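PDB 5V0T: alpha,alpha-trehalose-phosphate synthase (UDP-forming) from Burkholderia xenovorans, which belongs to glycosyltransferase family 20, whose members adopt the two-domain GT-B fold, and is modelled here with UDP and 6-O-phosphono-alpha-D-glucopyranose bound. Local coordinates for residues V135-D140 with D459-D464; L192-Q195 with D199-A202; S220-I225 with T231-A236. All coordinates share one frame; numbering follows the deposited sequence. Where two conformers were deposited one is given.

Interaction 1: residues V135-D140 with D459-D464; sequences VIWVHD and DNFMRD. With G6P (6-O-phosphono-alpha-D-glucopyranose), chain J.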
ATOM      1  N   VAL A 135       7.661   2.027  23.342  1.00 29.63           N
ATOM      2  CA  VAL A 135       7.512   3.036  22.296  1.00 27.69           C
ATOM      3  C   VAL A 135       6.407   2.559  21.359  1.00 25.69           C
ATOM      4  O   VAL A 135       6.469   1.440  20.835  1.00 25.94           O
ATOM      5  CB  VAL A 135       8.822   3.267  21.526  1.00 33.31           C
ATOM      6  CG1 VAL A 135       8.596   4.276  20.416  1.00 27.45           C
ATOM      7  CG2 VAL A 135       9.910   3.756  22.455  1.00 42.07           C
ATOM      8  N   ILE A 136       5.389   3.394  21.167  1.00 23.46           N
ATOM      9  CA  ILE A 136       4.168   3.010  20.462  1.00 22.12           C
ATOM     10  C   ILE A 136       4.177   3.616  19.067  1.00 23.29           C
ATOM     11  O   ILE A 136       4.304   4.839  18.908  1.00 22.43           O
ATOM     12  CB  ILE A 136       2.913   3.449  21.240  1.00 26.72           C
ATOM     13  CG1 ILE A 136       2.907   2.842  22.643  1.00 26.45           C
ATOM     14  CG2 ILE A 136       1.652   3.065  20.468  1.00 21.64           C
ATOM     15  CD1 ILE A 136       1.830   3.410  23.548  1.00 27.00           C
ATOM     16  N   TRP A 137       4.012   2.765  18.053  1.00 22.51           N
ATOM     17  CA  TRP A 137       4.017   3.198  16.658  1.00 20.79           C
ATOM     18  C   TRP A 137       2.724   2.730  16.001  1.00 18.92           C
ATOM     19  O   TRP A 137       2.549   1.533  15.738  1.00 22.46           O
ATOM     20  CB  TRP A 137       5.246   2.657  15.922  1.00 19.74           C
ATOM     21  CG  TRP A 137       5.424   3.234  14.525  1.00 21.94           C
ATOM     22  CD1 TRP A 137       4.637   4.175  13.912  1.00 24.07           C
ATOM     23  CD2 TRP A 137       6.464   2.914  13.590  1.00 23.97           C
ATOM     24  NE1 TRP A 137       5.110   4.439  12.647  1.00 23.85           N
ATOM     25  CE2 TRP A 137       6.227   3.679  12.423  1.00 15.63           C
ATOM     26  CE3 TRP A 137       7.560   2.044  13.617  1.00 25.04           C
ATOM     27  CZ2 TRP A 137       7.058   3.619  11.314  1.00 18.52           C
ATOM     28  CZ3 TRP A 137       8.381   1.971  12.504  1.00 26.58           C
ATOM     29  CH2 TRP A 137       8.126   2.755  11.366  1.00 21.14           C
ATOM     30  N   VAL A 138       1.821   3.670  15.750  1.00 19.07           N
ATOM     31  CA  VAL A 138       0.506   3.408  15.164  1.00 20.23           C
ATOM     32  C   VAL A 138       0.589   3.552  13.652  1.00 20.42           C
ATOM     33  O   VAL A 138       1.207   4.502  13.150  1.00 18.63           O
ATOM     34  CB  VAL A 138      -0.532   4.379  15.755  1.00 16.90           C
ATOM     35  CG1 VAL A 138      -1.890   4.098  15.207  1.00 17.28           C
ATOM     36  CG2 VAL A 138      -0.512   4.277  17.274  1.00 16.83           C
ATOM     37  N   HIS A 139      -0.059   2.634  12.920  1.00 14.92           N
ATOM     38  CA  HIS A 139      -0.011   2.603  11.458  1.00 19.33           C
ATOM     39  C   HIS A 139      -1.396   2.747  10.834  1.00 19.72           C
ATOM     40  O   HIS A 139      -2.280   1.918  11.075  1.00 17.48           O
ATOM     41  CB  HIS A 139       0.650   1.312  10.966  1.00 14.70           C
ATOM     42  CG  HIS A 139       2.120   1.265  11.253  1.00 19.70           C
ATOM     43  ND1 HIS A 139       3.075   1.489  10.285  1.00 21.09           N
ATOM     44  CD2 HIS A 139       2.797   1.093  12.415  1.00 22.44           C
ATOM     45  CE1 HIS A 139       4.278   1.429  10.830  1.00 19.50           C
ATOM     46  NE2 HIS A 139       4.137   1.191  12.123  1.00 24.88           N
ATOM     47  N   ASP A 140      -1.564   3.811  10.035  1.00 17.42           N
ATOM     48  CA  ASP A 140      -2.526   3.962   8.934  1.00 18.31           C
ATOM     49  C   ASP A 140      -3.879   4.541   9.330  1.00 19.41           C
ATOM     50  O   ASP A 140      -4.164   4.777  10.508  1.00 16.50           O
ATOM     51  CB  ASP A 140      -2.741   2.644   8.173  1.00 15.52           C
ATOM     52  CG  ASP A 140      -2.669   2.849   6.660  1.00 18.22           C
ATOM     53  OD1 ASP A 140      -2.396   4.001   6.262  1.00 16.18           O
ATOM     54  OD2 ASP A 140      -2.866   1.892   5.874  1.00 16.99           O
ATOM     55  N   ASP A 459      14.479   2.275  11.230  1.00 23.78           N
ATOM     56  CA  ASP A 459      15.458   2.949  12.080  1.00 25.21           C
ATOM     57  C   ASP A 459      15.301   4.465  12.023  1.00 25.84           C
ATOM     58  O   ASP A 459      15.441   5.144  13.049  1.00 26.20           O
ATOM     59  CB  ASP A 459      16.885   2.561  11.680  1.00 31.29           C
ATOM     60  CG  ASP A 459      17.221   1.117  12.020  1.00 37.50           C
ATOM     61  OD1 ASP A 459      16.494   0.519  12.845  1.00 34.31           O
ATOM     62  OD2 ASP A 459      18.212   0.588  11.464  1.00 42.25           O
ATOM     63  N   ASN A 460      15.028   5.014  10.834  1.00 24.32           N
ATOM     64  CA  ASN A 460      14.896   6.463  10.703  1.00 31.65           C
ATOM     65  C   ASN A 460      13.701   6.975  11.492  1.00 24.16           C
ATOM     66  O   ASN A 460      13.797   7.987  12.191  1.00 25.01           O
ATOM     67  CB  ASN A 460      14.754   6.866   9.236  1.00 25.11           C
ATOM     68  CG  ASN A 460      16.043   6.771   8.476  1.00 30.15           C
ATOM     69  OD1 ASN A 460      17.122   6.758   9.062  1.00 26.34           O
ATOM     70  ND2 ASN A 460      15.940   6.717   7.159  1.00 24.13           N
ATOM     71  N   PHE A 461      12.555   6.302  11.368  1.00 23.06           N
ATOM     72  CA  PHE A 461      11.361   6.754  12.076  1.00 30.50           C
ATOM     73  C   PHE A 461      11.558   6.634  13.578  1.00 30.98           C
ATOM     74  O   PHE A 461      11.239   7.561  14.332  1.00 24.62           O
ATOM     75  CB  PHE A 461      10.136   5.950  11.626  1.00 21.57           C
ATOM     76  CG  PHE A 461       8.840   6.462  12.187  1.00 21.34           C
ATOM     77  CD1 PHE A 461       8.370   6.009  13.413  1.00 28.67           C
ATOM     78  CD2 PHE A 461       8.110   7.422  11.502  1.00 23.76           C
ATOM     79  CE1 PHE A 461       7.181   6.492  13.945  1.00 26.54           C
ATOM     80  CE2 PHE A 461       6.912   7.919  12.016  1.00 20.67           C
ATOM     81  CZ  PHE A 461       6.443   7.449  13.240  1.00 26.64           C
ATOM     82  N   MET A 462      12.101   5.497  14.023  1.00 24.45           N
ATOM     83  CA  MET A 462      12.302   5.267  15.451  1.00 28.53           C
ATOM     84  C   MET A 462      13.324   6.239  16.034  1.00 28.66           C
ATOM     85  O   MET A 462      13.178   6.693  17.175  1.00 29.58           O
ATOM     86  CB  MET A 462      12.732   3.814  15.687  1.00 27.77           C
ATOM     87  CG  MET A 462      11.628   2.801  15.382  1.00 33.05           C
ATOM     88  SD  MET A 462      10.152   3.077  16.409  1.00 33.86           S
ATOM     89  CE  MET A 462      10.775   2.474  17.962  1.00 34.49           C
ATOM     90  N   ARG A 463      14.365   6.567  15.266  1.00 27.32           N
ATOM     91  CA  ARG A 463      15.341   7.549  15.730  1.00 30.78           C
ATOM     92  C   ARG A 463      14.685   8.901  15.965  1.00 29.17           C
ATOM     93  O   ARG A 463      14.959   9.570  16.966  1.00 30.30           O
ATOM     94  CB  ARG A 463      16.476   7.686  14.714  1.00 30.68           C
ATOM     95  CG  ARG A 463      17.457   8.812  15.038  1.00 41.12           C
ATOM     96  CD  ARG A 463      18.512   9.003  13.947  1.00 47.06           C
ATOM     97  NE  ARG A 463      19.078   7.730  13.504  1.00 58.82           N
ATOM     98  CZ  ARG A 463      18.867   7.195  12.302  1.00 58.39           C
ATOM     99  NH1 ARG A 463      18.112   7.833  11.415  1.00 55.22           N
ATOM    100  NH2 ARG A 463      19.413   6.026  11.986  1.00 57.15           N
ATOM    101  N   ASP A 464      13.811   9.319  15.048  1.00 29.41           N
ATOM    102  CA  ASP A 464      13.139  10.603  15.204  1.00 27.68           C
ATOM    103  C   ASP A 464      12.106  10.560  16.318  1.00 28.56           C
ATOM    104  O   ASP A 464      11.911  11.563  17.017  1.00 30.01           O
ATOM    105  CB  ASP A 464      12.482  11.011  13.882  1.00 30.48           C
ATOM    106  CG  ASP A 464      13.495  11.485  12.854  1.00 26.68           C
ATOM    107  OD1 ASP A 464      14.616  11.831  13.268  1.00 33.61           O
ATOM    108  OD2 ASP A 464      13.172  11.540  11.646  1.00 28.21           O
TER
HETATM  109  C1  G6P J 502      -3.478  -1.022   2.163  1.00 19.10           C
HETATM  110  C2  G6P J 502      -3.685  -0.266   3.464  1.00 18.06           C
HETATM  111  C3  G6P J 502      -3.515  -1.204   4.661  1.00 15.47           C
HETATM  112  C4  G6P J 502      -4.458  -2.399   4.498  1.00 15.43           C
HETATM  113  C5  G6P J 502      -4.199  -3.077   3.152  1.00 13.76           C
HETATM  114  C6  G6P J 502      -5.098  -4.303   2.987  1.00 14.46           C
HETATM  115  O1  G6P J 502      -2.140  -1.506   2.171  1.00 19.91           O
HETATM  116  O2  G6P J 502      -2.761   0.836   3.529  1.00 19.43           O
HETATM  117  O3  G6P J 502      -3.861  -0.470   5.848  1.00 17.51           O
HETATM  118  O4  G6P J 502      -4.223  -3.355   5.552  1.00 18.35           O
HETATM  119  O5  G6P J 502      -4.387  -2.132   2.085  1.00 21.48           O
HETATM  120  O6  G6P J 502      -6.476  -3.927   3.149  1.00 17.34           O
HETATM  121  P   G6P J 502      -7.369  -4.651   4.278  1.00 19.33           P
HETATM  122  O1P G6P J 502      -7.621  -6.052   3.782  1.00 18.95           O
HETATM  123  O2P G6P J 502      -8.592  -3.783   4.386  1.00 19.08           O
HETATM  124  O3P G6P J 502      -6.509  -4.635   5.522  1.00 19.02           O
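W137 and F461 carry this contact through an offset stack. The F461 ring lies over the five-membered ring of W137, with centroids 3.9 Å apart and planes at 7°. F461 CE1 sits 3.2 Å from W137 NE1, over the indole face. Both residues hold CG anti to the backbone N (chi1 -172° for W137, -173° for F461), which sends each ring into the gap between strand and helix. H139 NE2 lies over the opposite indole face, 3.1 Å above the plane of W137.

M462 adds a Met-aromatic contact. Its SD comes obliquely to W137, 3.9 Å from CE3. The M462 side chain bends at chi2 and chi3, and its CE ends 3.7 Å from V135 CG1.

D140 OD2 accepts hydrogen bonds from O2 and O3 of 6-O-phosphono-alpha-D-glucopyranose, each 2.6 Å long. D140 OD1 is hydrogen-bonded to the backbone N of H164, whose ring also hydrogen-bonds H139 ND1.

Helix 454-466 packs here on a strand of the N-terminal mixed sheet. This is consistent with GT-B glycosyltransferases, where the C-terminal helix crosses back to the N-terminal domain. No hydrogen bond joins 135-140 to 459-464. Across these segments the contact rests on ring stacking and apolar packing.

Interaction 2: residues L192-Q195 with D199-A202; sequences LGFQ and DLRA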
ATOM      1  N   LEU A 192       4.616  12.459  13.260  1.00 20.05           N
ATOM      2  CA  LEU A 192       3.823  12.001  12.126  1.00 19.28           C
ATOM      3  C   LEU A 192       4.759  11.658  10.978  1.00 21.48           C
ATOM      4  O   LEU A 192       5.660  12.437  10.658  1.00 20.55           O
ATOM      5  CB  LEU A 192       2.822  13.072  11.666  1.00 19.62           C
ATOM      6  CG  LEU A 192       1.759  13.498  12.675  1.00 22.97           C
ATOM      7  CD1 LEU A 192       0.844  14.545  12.050  1.00 21.75           C
ATOM      8  CD2 LEU A 192       0.948  12.273  13.099  1.00 23.16           C
ATOM      9  N   GLY A 193       4.542  10.496  10.372  1.00 19.51           N
ATOM     10  CA  GLY A 193       5.315  10.056   9.231  1.00 19.59           C
ATOM     11  C   GLY A 193       4.405   9.849   8.040  1.00 19.74           C
ATOM     12  O   GLY A 193       3.335   9.239   8.164  1.00 16.90           O
ATOM     13  N   PHE A 194       4.797  10.393   6.895  1.00 18.18           N
ATOM     14  CA  PHE A 194       4.081  10.203   5.646  1.00 16.03           C
ATOM     15  C   PHE A 194       5.010   9.489   4.664  1.00 18.89           C
ATOM     16  O   PHE A 194       6.217   9.366   4.895  1.00 17.21           O
ATOM     17  CB  PHE A 194       3.583  11.551   5.086  1.00 15.90           C
ATOM     18  CG  PHE A 194       2.737  12.339   6.066  1.00 20.21           C
ATOM     19  CD1 PHE A 194       1.398  12.040   6.242  1.00 23.90           C
ATOM     20  CD2 PHE A 194       3.297  13.359   6.832  1.00 18.60           C
ATOM     21  CE1 PHE A 194       0.630  12.743   7.158  1.00 19.57           C
ATOM     22  CE2 PHE A 194       2.532  14.076   7.738  1.00 20.95           C
ATOM     23  CZ  PHE A 194       1.198  13.765   7.903  1.00 20.66           C
ATOM     24  N   GLN A 195       4.442   8.990   3.559  1.00 18.35           N
ATOM     25  CA  GLN A 195       5.253   8.215   2.617  1.00 20.96           C
ATOM     26  C   GLN A 195       6.247   9.104   1.870  1.00 20.90           C
ATOM     27  O   GLN A 195       7.426   8.755   1.745  1.00 18.22           O
ATOM     28  CB  GLN A 195       4.344   7.476   1.617  1.00 18.51           C
ATOM     29  CG  GLN A 195       3.510   6.360   2.235  1.00 15.74           C
ATOM     30  CD  GLN A 195       4.271   5.041   2.306  1.00 18.60           C
ATOM     31  OE1 GLN A 195       5.507   5.019   2.328  1.00 17.09           O
ATOM     32  NE2 GLN A 195       3.530   3.933   2.316  1.00 14.14           N
ATOM     33  N   ASP A 199       3.140  14.181   0.224  1.00 19.89           N
ATOM     34  CA  ASP A 199       2.214  13.875   1.315  1.00 19.58           C
ATOM     35  C   ASP A 199       2.431  14.827   2.480  1.00 22.22           C
ATOM     36  O   ASP A 199       1.481  15.424   3.008  1.00 17.95           O
ATOM     37  CB  ASP A 199       2.405  12.427   1.772  1.00 17.90           C
ATOM     38  CG  ASP A 199       2.050  11.435   0.690  1.00 19.37           C
ATOM     39  OD1 ASP A 199       0.944  11.565   0.120  1.00 20.60           O
ATOM     40  OD2 ASP A 199       2.886  10.556   0.385  1.00 21.97           O
ATOM     41  N   LEU A 200       3.689  14.993   2.878  1.00 19.30           N
ATOM     42  CA  LEU A 200       4.018  15.916   3.956  1.00 21.30           C
ATOM     43  C   LEU A 200       3.633  17.347   3.600  1.00 23.32           C
ATOM     44  O   LEU A 200       3.121  18.094   4.451  1.00 19.92           O
ATOM     45  CB  LEU A 200       5.509  15.813   4.268  1.00 18.41           C
ATOM     46  CG  LEU A 200       6.049  16.809   5.297  1.00 18.31           C
ATOM     47  CD1 LEU A 200       5.487  16.502   6.709  1.00 16.26           C
ATOM     48  CD2 LEU A 200       7.582  16.778   5.293  1.00 19.58           C
ATOM     49  N   ARG A 201       3.888  17.755   2.353  1.00 17.95           N
ATOM     50  CA  ARG A 201       3.512  19.097   1.919  0.72 18.59           C
ATOM     51  C   ARG A 201       2.001  19.310   2.028  1.00 18.95           C
ATOM     52  O   ARG A 201       1.547  20.383   2.445  1.00 21.43           O
ATOM     53  CB  ARG A 201       4.000  19.327   0.485  0.72 22.95           C
ATOM     54  CG  ARG A 201       3.878  20.764  -0.014  0.72 28.08           C
ATOM     55  CD  ARG A 201       4.667  20.987  -1.312  0.72 26.74           C
ATOM     56  NE  ARG A 201       4.123  20.229  -2.441  0.72 31.06           N
ATOM     57  CZ  ARG A 201       4.796  19.291  -3.106  0.72 33.14           C
ATOM     58  NH1 ARG A 201       6.042  18.998  -2.759  0.72 34.36           N
ATOM     59  NH2 ARG A 201       4.230  18.651  -4.121  0.72 31.98           N
ATOM     60  N   ALA A 202       1.207  18.297   1.649  1.00 22.16           N
ATOM     61  CA  ALA A 202      -0.245  18.420   1.728  1.00 17.14           C
ATOM     62  C   ALA A 202      -0.703  18.571   3.168  1.00 19.37           C
ATOM     63  O   ALA A 202      -1.586  19.394   3.462  1.00 16.97           O
ATOM     64  CB  ALA A 202      -0.922  17.210   1.075  1.00 17.96           C
TER
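F194 meets D199 and L200 where strand 191-194 ends and the chain turns into helix 197-209. Its CB is the closest point, 3.6 Å from D199 CB. The ring then passes L200, and the two side chains cross at about a right angle. F194 CD2 lies 3.8 Å from L200 CD1, while CE2 of the same ring is 4.0 Å from that methyl. The approach to the ring is oblique.

The torsions explain who touches whom. F194 sets CG anti to its carbonyl carbon (chi1 -55°), and this carries the ring alongside the first turn of the helix. L200 has CG opposite its backbone N (chi1 175°), and CD1 is the branch that reaches the ring.

D199 turns back to the strand end. Its OD2 comes 3.6 Å from Q195 CB, a contact without a hydrogen bond. OD2 is hydrogen-bonded to T196 OG1 and OD1 to the backbone N of F167. Both oxygens of the buried carboxylate are thus satisfied, which limits its rotation. Q195 bends at chi2 (-86°), which takes its amide away from the helix. There NE2 donates to H164 O, and OE1 accepts from I239 N.

No hydrogen bond links the two segments directly. They form a beta-alpha unit in which parallel strand 191-194 leads directly into helix 197-209, as in the Rossmann-like domains of GT-B enzymes. F203 of that helix and F167 also meet the F194 ring. The strand lies between strands 159-162 and 230-236 in the sheet, and L200 reaches on to A234 of the latter.

Interaction 3: residues S220-I225 with T231-A236; sequences SGPLTI and TLRAAA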
ATOM      1  N   SER A 220      17.381  19.196  12.607  1.00 72.26           N
ATOM      2  CA  SER A 220      17.352  17.764  12.886  1.00 74.60           C
ATOM      3  C   SER A 220      16.847  16.976  11.682  1.00 70.59           C
ATOM      4  O   SER A 220      17.322  15.867  11.413  1.00 73.38           O
ATOM      5  CB  SER A 220      16.482  17.490  14.113  1.00 77.57           C
ATOM      6  OG  SER A 220      16.577  16.136  14.516  1.00 77.59           O
ATOM      7  N   GLY A 221      15.895  17.536  10.940  1.00 65.55           N
ATOM      8  CA  GLY A 221      15.295  16.841   9.828  1.00 56.92           C
ATOM      9  C   GLY A 221      13.793  17.037   9.754  1.00 48.87           C
ATOM     10  O   GLY A 221      13.273  17.645   8.810  1.00 43.78           O
ATOM     11  N   PRO A 222      13.059  16.515  10.739  1.00 38.55           N
ATOM     12  CA  PRO A 222      11.601  16.669  10.720  1.00 31.20           C
ATOM     13  C   PRO A 222      11.188  18.114  10.942  1.00 32.28           C
ATOM     14  O   PRO A 222      11.862  18.882  11.632  1.00 37.15           O
ATOM     15  CB  PRO A 222      11.120  15.776  11.873  1.00 27.42           C
ATOM     16  CG  PRO A 222      12.307  14.910  12.236  1.00 31.77           C
ATOM     17  CD  PRO A 222      13.513  15.727  11.899  1.00 32.80           C
ATOM     18  N   LEU A 223      10.063  18.480  10.334  1.00 27.39           N
ATOM     19  CA  LEU A 223       9.458  19.778  10.588  1.00 27.15           C
ATOM     20  C   LEU A 223       8.857  19.813  11.988  1.00 25.46           C
ATOM     21  O   LEU A 223       8.466  18.786  12.543  1.00 32.01           O
ATOM     22  CB  LEU A 223       8.358  20.068   9.564  1.00 32.77           C
ATOM     23  CG  LEU A 223       8.734  19.795   8.109  1.00 31.56           C
ATOM     24  CD1 LEU A 223       7.551  20.050   7.194  1.00 34.04           C
ATOM     25  CD2 LEU A 223       9.910  20.663   7.717  1.00 34.49           C
ATOM     26  N   THR A 224       8.775  21.009  12.554  1.00 26.73           N
ATOM     27  CA  THR A 224       8.024  21.231  13.778  1.00 29.30           C
ATOM     28  C   THR A 224       6.665  21.807  13.420  1.00 28.10           C
ATOM     29  O   THR A 224       6.576  22.790  12.673  1.00 27.14           O
ATOM     30  CB  THR A 224       8.772  22.178  14.715  1.00 36.44           C
ATOM     31  OG1 THR A 224      10.079  21.652  14.954  1.00 32.58           O
ATOM     32  CG2 THR A 224       8.029  22.318  16.040  1.00 31.91           C
ATOM     33  N   ILE A 225       5.612  21.188  13.944  1.00 25.09           N
ATOM     34  CA  ILE A 225       4.236  21.600  13.698  1.00 24.74           C
ATOM     35  C   ILE A 225       3.694  22.274  14.953  1.00 26.66           C
ATOM     36  O   ILE A 225       3.854  21.752  16.063  1.00 28.69           O
ATOM     37  CB  ILE A 225       3.347  20.406  13.316  1.00 22.88           C
ATOM     38  CG1 ILE A 225       3.941  19.619  12.140  1.00 26.75           C
ATOM     39  CG2 ILE A 225       1.955  20.904  12.987  1.00 24.79           C
ATOM     40  CD1 ILE A 225       3.999  20.413  10.846  1.00 27.22           C
ATOM     41  N   THR A 231       2.240  20.974  19.952  1.00 30.28           N
ATOM     42  CA  THR A 231       3.520  21.001  19.255  1.00 28.74           C
ATOM     43  C   THR A 231       3.943  19.569  18.960  1.00 35.02           C
ATOM     44  O   THR A 231       3.914  18.717  19.852  1.00 30.32           O
ATOM     45  CB  THR A 231       4.602  21.694  20.096  1.00 33.45           C
ATOM     46  OG1 THR A 231       4.218  23.047  20.359  1.00 37.38           O
ATOM     47  CG2 THR A 231       5.927  21.691  19.361  1.00 39.88           C
ATOM     48  N   LEU A 232       4.346  19.306  17.719  1.00 29.34           N
ATOM     49  CA  LEU A 232       4.753  17.961  17.335  1.00 29.95           C
ATOM     50  C   LEU A 232       5.702  18.063  16.146  1.00 30.16           C
ATOM     51  O   LEU A 232       6.087  19.157  15.720  1.00 28.74           O
ATOM     52  CB  LEU A 232       3.538  17.082  17.018  1.00 25.00           C
ATOM     53  CG  LEU A 232       2.713  17.414  15.780  1.00 31.86           C
ATOM     54  CD1 LEU A 232       2.085  16.121  15.271  1.00 27.36           C
ATOM     55  CD2 LEU A 232       1.642  18.473  16.096  1.00 21.30           C
ATOM     56  N   ARG A 233       6.096  16.907  15.620  1.00 25.63           N
ATOM     57  CA  ARG A 233       7.052  16.814  14.526  0.52 22.99           C
ATOM     58  C   ARG A 233       6.447  16.007  13.386  1.00 21.10           C
ATOM     59  O   ARG A 233       5.603  15.136  13.609  1.00 25.87           O
ATOM     60  CB  ARG A 233       8.365  16.154  14.981  0.52 27.09           C
ATOM     61  CG  ARG A 233       9.028  16.806  16.201  0.52 29.45           C
ATOM     62  CD  ARG A 233       9.615  18.176  15.881  0.52 29.31           C
ATOM     63  NE  ARG A 233      10.799  18.106  15.024  0.52 30.18           N
ATOM     64  CZ  ARG A 233      12.052  18.061  15.468  0.52 36.39           C
ATOM     65  NH1 ARG A 233      12.299  18.070  16.769  0.52 37.46           N
ATOM     66  NH2 ARG A 233      13.062  18.007  14.612  0.52 38.84           N
ATOM     67  N   ALA A 234       6.903  16.282  12.161  1.00 20.86           N
ATOM     68  CA  ALA A 234       6.372  15.580  10.998  1.00 19.71           C
ATOM     69  C   ALA A 234       7.427  15.487   9.900  1.00 23.11           C
ATOM     70  O   ALA A 234       8.159  16.447   9.658  1.00 22.79           O
ATOM     71  CB  ALA A 234       5.116  16.288  10.471  1.00 19.68           C
ATOM     72  N   ALA A 235       7.491  14.333   9.231  1.00 21.90           N
ATOM     73  CA  ALA A 235       8.489  14.119   8.187  1.00 27.57           C
ATOM     74  C   ALA A 235       8.000  13.031   7.238  1.00 24.42           C
ATOM     75  O   ALA A 235       6.963  12.403   7.460  1.00 20.98           O
ATOM     76  CB  ALA A 235       9.854  13.748   8.779  1.00 20.52           C
ATOM     77  N   ALA A 236       8.769  12.819   6.171  1.00 19.97           N
ATOM     78  CA  ALA A 236       8.494  11.777   5.187  1.00 21.46           C
ATOM     79  C   ALA A 236       9.468  10.619   5.373  1.00 24.12           C
ATOM     80  O   ALA A 236      10.667  10.837   5.571  1.00 23.05           O
ATOM     81  CB  ALA A 236       8.598  12.327   3.756  1.00 18.91           C
TER
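I225 N donates to L232 O over 2.7 Å, nearly straight at 173°, in an antiparallel beta hairpin made of strands 223-227 and 230-236. The return bond runs from L232 N to I225 O at 3.0 Å. A second reciprocal pair joins L223 N to A234 O (2.9 Å) and A234 N to L223 O. L223 with A234 and I225 with L232 are therefore hydrogen-bonded pairs. T224 with R233, between them, is a non-hydrogen-bonded pair. Here CA-H...O contacts fill in, and R233 CA lies 3.1 Å from L223 O.

R233 was deposited in two conformers, and its outer contacts hold for one of them. In that one the R233 side chain bends at chi2 and chi3 and folds back over the partner strand. NH2 makes a weak hydrogen bond to P222 O, 3.3 Å long. T224 OG1 lies over one face of the guanidinium. P222 O also accepts from S218 OG.

The packing divides by face. L223, I225, L232 and A234 share one side of the sheet, which turns toward helix 197-209: L223 touches C204, and I225 touches F203. L232 has CG between its backbone N and carbonyl carbon (chi1 68°), and CD2 reaches I225 CB at 3.8 Å. I225 CG1 also rests on A234 CB. T224 and R233 point to the other side, where T224 CG2 meets T231 CG2. Beyond the paired strand, P222 CB packs 3.9 Å from A235 CB.

Of the segments described, strand 135-139 comes first; its partner, 459-464, lies on helix 454-466 near the C terminus. Interaction 1 thus closes a loop of 318 residues. Interactions 2 and 3 both nest inside it and follow one another in series without crossing. Interaction 2 closes a short strand-to-helix turn; interaction 3 closes a hairpin. All three reach the same mixed sheet. Strands 191-194 and 230-236 are neighbours in it, with L192 N to R233 O a probable hydrogen bond. L200 also packs on L223. Helix 454-466 ties the three together: F461 touches G193 of interaction 2, and D464 touches P222 of interaction 3.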